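Local coordinates for glutamate--tRNA ligase (Methanothermobacter thermautotrophicus, PDB 3AII), which probably attaches glutamate to tRNA(Glu) in two steps, activating it with ATP first, and, as a non-discriminating enzyme, probably also charges tRNA(Gln) with glutamate, at residues Arg141-Pro145 / Glu146-Met150; Arg194-Glu197 / Phe198-Leu201. One frame throughout, in Å; residues are numbered along the deposited sequence.

Both contacts are local ones within the class I catalytic domain, in series along the chain: contact 1 (141-150) closes before contact 2 (194-201) opens. Contact 1 is the turn that leads from the loop after strand 130-135 into helix 147-158, its centre about 15 Å from that of the chain. Contact 2 is the start of helix 195-203, its centre about 40 Å from the chain centre and next to a zinc site. Their own centres are about 35 Å apart and their nearest atoms about 14 Å, so they do not touch. Contact 1 sets a helix start beside the predicted HIGH motif, the Asp144 backbone bonding Pro105; contact 2 sets one against the zinc-binding cysteines.

Contact 1. Residues Arg141-Pro145 / Glu146-Met150; sequences RRVDP and EAYDM
Two carboxyl groups meet at the turn: OD1 of Asp144 lies 2.6 Å from OE2 of Glu146, their planes 54° apart. So short an oxygen-oxygen distance is consistent with one acid holding a proton. Glu146 reaches this spot because its CG stands between its backbone N and carbonyl carbon (chi1 62°), with the chain extended beyond. Asp144 OD2 accepts a weak capping bond from Glu146 N (3.3 Å) in the turn that leads into the helix. The type I turn from Asp144 to Ala147 is closed by Ala147 N, which donates to Asp144 O over 2.9 Å.

The Tyr148 ring presents its edge to Pro145 O, 3.3 Å from CD2 and in the ring plane. Val143 CG1 packs 3.4 Å from Tyr148 OH and 3.7 Å from CE2, the two side chains crossing at about a right angle. A water links Pro145 O to Asp149 N.

Farther out, Tyr148 OH hydrogen-bonds Asp137, Glu146 OE2 accepts from Trp347 NE1, Arg336 is a long, weak ion partner of Asp144 OD2, and the Asp144 backbone pairs with Pro105. A leucine in place of Tyr148 would probably leave Asp137 without its hydroxyl partner and Val143 with poorer cover. A shared proton, with Trp347 and distant Arg336 nearby, would probably ease the repulsion between the two acids.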
loop_
_atom_site.group_PDB
_atom_site.type_symbol
_atom_site.label_atom_id
_atom_site.label_comp_id
_atom_site.label_asym_id
_atom_site.label_seq_id
_atom_site.Cartn_x
_atom_site.Cartn_y
_atom_site.Cartn_z
ATOM N N ARG A 141 -1.388 21.032 -7.645
ATOM C CA ARG A 141 -0.685 20.346 -8.732
ATOM C C ARG A 141 -0.391 18.880 -8.457
ATOM O O ARG A 141 0.069 18.164 -9.350
ATOM C CB ARG A 141 0.619 21.070 -9.072
ATOM C CG ARG A 141 0.408 22.462 -9.653
ATOM C CD ARG A 141 1.677 23.026 -10.278
ATOM N NE ARG A 141 1.438 24.345 -10.862
ATOM C CZ ARG A 141 1.753 25.495 -10.274
ATOM N NH1 ARG A 141 2.357 25.500 -9.091
ATOM N NH2 ARG A 141 1.494 26.638 -10.888
ATOM N N ARG A 142 -0.648 18.432 -7.231
ATOM C CA ARG A 142 -0.325 17.063 -6.832
ATOM C C ARG A 142 -1.563 16.235 -6.518
ATOM O O ARG A 142 -1.474 15.206 -5.848
ATOM C CB ARG A 142 0.606 17.057 -5.620
ATOM C CG ARG A 142 1.825 17.954 -5.771
ATOM C CD ARG A 142 2.842 17.384 -6.751
ATOM N NE ARG A 142 3.754 18.410 -7.251
ATOM C CZ ARG A 142 4.698 19.000 -6.522
ATOM N NH1 ARG A 142 4.858 18.675 -5.245
ATOM N NH2 ARG A 142 5.478 19.922 -7.068
ATOM N N VAL A 143 -2.716 16.684 -6.988
ATOM C CA VAL A 143 -3.946 15.946 -6.744
ATOM C C VAL A 143 -4.304 15.015 -7.895
ATOM O O VAL A 143 -4.377 15.432 -9.054
ATOM C CB VAL A 143 -5.122 16.890 -6.513
ATOM C CG1 VAL A 143 -6.418 16.096 -6.431
ATOM C CG2 VAL A 143 -4.891 17.729 -5.249
ATOM N N ASP A 144 -4.533 13.751 -7.564
ATOM C CA ASP A 144 -5.078 12.796 -8.514
ATOM C C ASP A 144 -6.569 12.662 -8.237
ATOM O O ASP A 144 -6.975 12.155 -7.192
ATOM C CB ASP A 144 -4.376 11.447 -8.371
ATOM C CG ASP A 144 -4.846 10.438 -9.389
ATOM O OD1 ASP A 144 -4.325 9.307 -9.382
ATOM O OD2 ASP A 144 -5.738 10.772 -10.192
ATOM N N PRO A 145 -7.397 13.151 -9.163
ATOM C CA PRO A 145 -8.849 13.207 -8.974
ATOM C C PRO A 145 -9.440 11.852 -8.582
ATOM O O PRO A 145 -10.402 11.802 -7.822
ATOM C CB PRO A 145 -9.363 13.610 -10.359
ATOM C CG PRO A 145 -8.229 14.291 -11.001
ATOM C CD PRO A 145 -6.992 13.631 -10.494
ATOM N N GLU A 146 -8.866 10.767 -9.090
ATOM C CA GLU A 146 -9.405 9.440 -8.817
ATOM C C GLU A 146 -9.182 9.005 -7.361
ATOM O O GLU A 146 -9.909 8.156 -6.836
ATOM C CB GLU A 146 -8.816 8.414 -9.797
ATOM C CG GLU A 146 -7.302 8.272 -9.694
ATOM C CD GLU A 146 -6.672 7.628 -10.917
ATOM O OE1 GLU A 146 -7.422 7.167 -11.805
ATOM O OE2 GLU A 146 -5.422 7.591 -10.990
ATOM N N ALA A 147 -8.188 9.598 -6.706
ATOM C CA ALA A 147 -7.830 9.193 -5.352
ATOM C C ALA A 147 -8.903 9.467 -4.305
ATOM O O ALA A 147 -8.949 8.799 -3.272
ATOM C CB ALA A 147 -6.505 9.837 -4.933
ATOM N N TYR A 148 -9.750 10.467 -4.531
ATOM C CA TYR A 148 -10.774 10.776 -3.543
ATOM C C TYR A 148 -11.665 9.570 -3.280
ATOM O O TYR A 148 -12.079 9.327 -2.147
ATOM C CB TYR A 148 -11.636 11.963 -3.976
ATOM C CG TYR A 148 -10.880 13.274 -3.997
ATOM C CD1 TYR A 148 -10.635 13.974 -2.824
ATOM C CD2 TYR A 148 -10.404 13.798 -5.188
ATOM C CE1 TYR A 148 -9.944 15.176 -2.842
ATOM C CE2 TYR A 148 -9.715 14.986 -5.219
ATOM C CZ TYR A 148 -9.484 15.671 -4.049
ATOM O OH TYR A 148 -8.794 16.861 -4.098
ATOM N N ASP A 149 -11.977 8.832 -4.335
ATOM C CA ASP A 149 -12.786 7.626 -4.170
ATOM C C ASP A 149 -11.946 6.394 -3.847
ATOM O O ASP A 149 -12.411 5.492 -3.146
ATOM C CB ASP A 149 -13.632 7.370 -5.415
ATOM C CG ASP A 149 -14.759 8.380 -5.571
ATOM O OD1 ASP A 149 -15.249 8.906 -4.545
ATOM O OD2 ASP A 149 -15.152 8.645 -6.726
ATOM N N MET A 150 -10.716 6.351 -4.351
ATOM C CA MET A 150 -9.878 5.163 -4.166
ATOM C C MET A 150 -9.441 4.977 -2.714
ATOM O O MET A 150 -9.415 3.853 -2.197
ATOM C CB MET A 150 -8.650 5.177 -5.085
ATOM C CG MET A 150 -8.962 5.024 -6.561
ATOM S SD MET A 150 -7.444 4.854 -7.522
ATOM C CE MET A 150 -6.538 6.309 -7.008
HETATM O O HOH W 1 -12.457 10.256 -6.859
#

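Contact 2. Residues Arg194-Glu197 / Phe198-Leu201; sequences RPEE and FREL
With CG anti to the carbonyl carbon (chi1 -69°) and a bend at chi2, the Glu196 side chain turns back alongside Arg199, whose own chain runs extended from CG to NE. The two lie side by side and point the same way, carboxylate and guanidinium planes tilted 48° apart. Glu196 OE2 comes 3.9 Å from Arg199 CD and 4.3 Å from Arg199 NH1, beyond salt-bridge range; at that separation, and with both residues exposed, the attraction is probably weak.

Glu197 and Leu201, one helical turn apart, also lie side by side, pointing the same way. Leu201 CG sits 3.6 Å from Glu197 O, and its CD1 branch is 4.1 Å from Glu197 OE2, so the apolar branch runs beside the bent acid.

Beneath these side chains lie four i to i+4 backbone bonds. The first, from Phe198 N to Arg194 O at 2.9 Å, shows the N-cap residue already supplying an acceptor to the first turn. Arg199 N to Pro195 O follows at 2.9 Å, then Glu200 N to Glu196 O, and the longest is Leu201 N to Glu197 O at 3.3 Å.

The charged residues occupy the exposed part of helix 195-203. Buried Phe198, its CG anti to the backbone N (chi1 -177°), packs on Tyr189 and Cys191 of strand 188-191 and on Cys193 and Cys208, with Arg236 of strand 234-237 in a cation-pi contact. Cys191, Cys193, Cys208 and Cys210 hold the zinc ion, about 4 Å from the Phe198 side chain; Leu201 also touches Cys208, so the helix lies against the metal site and the edge strand of its antiparallel sheet.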
loop_
_atom_site.group_PDB
_atom_site.type_symbol
_atom_site.label_atom_id
_atom_site.label_comp_id
_atom_site.label_asym_id
_atom_site.label_seq_id
_atom_site.Cartn_x
_atom_site.Cartn_y
_atom_site.Cartn_z
ATOM N N ARG A 194 12.329 39.263 -1.184
ATOM C CA ARG A 194 12.833 38.259 -2.107
ATOM C C ARG A 194 13.345 37.106 -1.256
ATOM O O ARG A 194 14.105 37.321 -0.313
ATOM C CB ARG A 194 13.965 38.834 -2.961
ATOM C CG ARG A 194 13.605 40.134 -3.665
ATOM C CD ARG A 194 12.470 39.942 -4.665
ATOM N NE ARG A 194 11.721 41.180 -4.879
ATOM C CZ ARG A 194 10.847 41.373 -5.864
ATOM N NH1 ARG A 194 10.614 40.411 -6.748
ATOM N NH2 ARG A 194 10.210 42.533 -5.973
ATOM N N PRO A 195 12.918 35.878 -1.574
ATOM C CA PRO A 195 13.268 34.719 -0.749
ATOM C C PRO A 195 14.752 34.593 -0.376
ATOM O O PRO A 195 15.033 34.244 0.766
ATOM C CB PRO A 195 12.806 33.540 -1.601
ATOM C CG PRO A 195 11.615 34.090 -2.340
ATOM C CD PRO A 195 11.946 35.531 -2.630
ATOM N N GLU A 196 15.676 34.855 -1.297
ATOM C CA GLU A 196 17.103 34.703 -0.980
ATOM C C GLU A 196 17.605 35.785 -0.028
ATOM O O GLU A 196 18.478 35.536 0.812
ATOM C CB GLU A 196 17.958 34.678 -2.251
ATOM C CG GLU A 196 17.766 33.432 -3.093
ATOM C CD GLU A 196 18.064 32.160 -2.326
ATOM O OE1 GLU A 196 17.391 31.148 -2.593
ATOM O OE2 GLU A 196 18.955 32.173 -1.449
ATOM N N GLU A 197 17.058 36.988 -0.160
ATOM C CA GLU A 197 17.421 38.072 0.740
ATOM C C GLU A 197 16.863 37.801 2.137
ATOM O O GLU A 197 17.533 38.047 3.142
ATOM C CB GLU A 197 16.928 39.418 0.209
ATOM C CG GLU A 197 17.861 40.577 0.547
ATOM C CD GLU A 197 17.151 41.726 1.238
ATOM O OE1 GLU A 197 16.196 42.280 0.649
ATOM O OE2 GLU A 197 17.552 42.080 2.368
ATOM N N PHE A 198 15.640 37.277 2.196
ATOM C CA PHE A 198 15.063 36.880 3.473
ATOM C C PHE A 198 15.889 35.783 4.130
ATOM O O PHE A 198 16.126 35.802 5.340
ATOM C CB PHE A 198 13.612 36.394 3.320
ATOM C CG PHE A 198 12.973 36.037 4.629
ATOM C CD1 PHE A 198 13.024 34.740 5.110
ATOM C CD2 PHE A 198 12.367 37.013 5.401
ATOM C CE1 PHE A 198 12.469 34.416 6.332
ATOM C CE2 PHE A 198 11.809 36.693 6.627
ATOM C CZ PHE A 198 11.856 35.395 7.087
ATOM N N ARG A 199 16.317 34.810 3.331
ATOM C CA ARG A 199 17.068 33.680 3.860
ATOM C C ARG A 199 18.380 34.143 4.487
ATOM O O ARG A 199 18.788 33.647 5.541
ATOM C CB ARG A 199 17.338 32.658 2.749
ATOM C CG ARG A 199 18.095 31.422 3.206
ATOM C CD ARG A 199 18.338 30.477 2.044
ATOM N NE ARG A 199 19.148 29.328 2.438
ATOM C CZ ARG A 199 19.405 28.292 1.648
ATOM N NH1 ARG A 199 18.911 28.259 0.419
ATOM N NH2 ARG A 199 20.154 27.289 2.088
ATOM N N GLU A 200 19.036 35.100 3.840
ATOM C CA GLU A 200 20.304 35.620 4.340
ATOM C C GLU A 200 20.123 36.263 5.718
ATOM O O GLU A 200 20.947 36.081 6.616
ATOM C CB GLU A 200 20.890 36.624 3.346
ATOM C CG GLU A 200 22.353 36.953 3.578
ATOM C CD GLU A 200 22.890 37.943 2.564
ATOM O OE1 GLU A 200 22.154 38.891 2.213
ATOM O OE2 GLU A 200 24.045 37.776 2.119
ATOM N N LEU A 201 19.034 37.008 5.882
ATOM C CA LEU A 201 18.723 37.639 7.164
ATOM C C LEU A 201 18.396 36.574 8.197
ATOM O O LEU A 201 18.935 36.578 9.306
ATOM C CB LEU A 201 17.547 38.605 7.018
ATOM C CG LEU A 201 17.797 39.898 6.247
ATOM C CD1 LEU A 201 16.495 40.664 6.047
ATOM C CD2 LEU A 201 18.833 40.763 6.968
#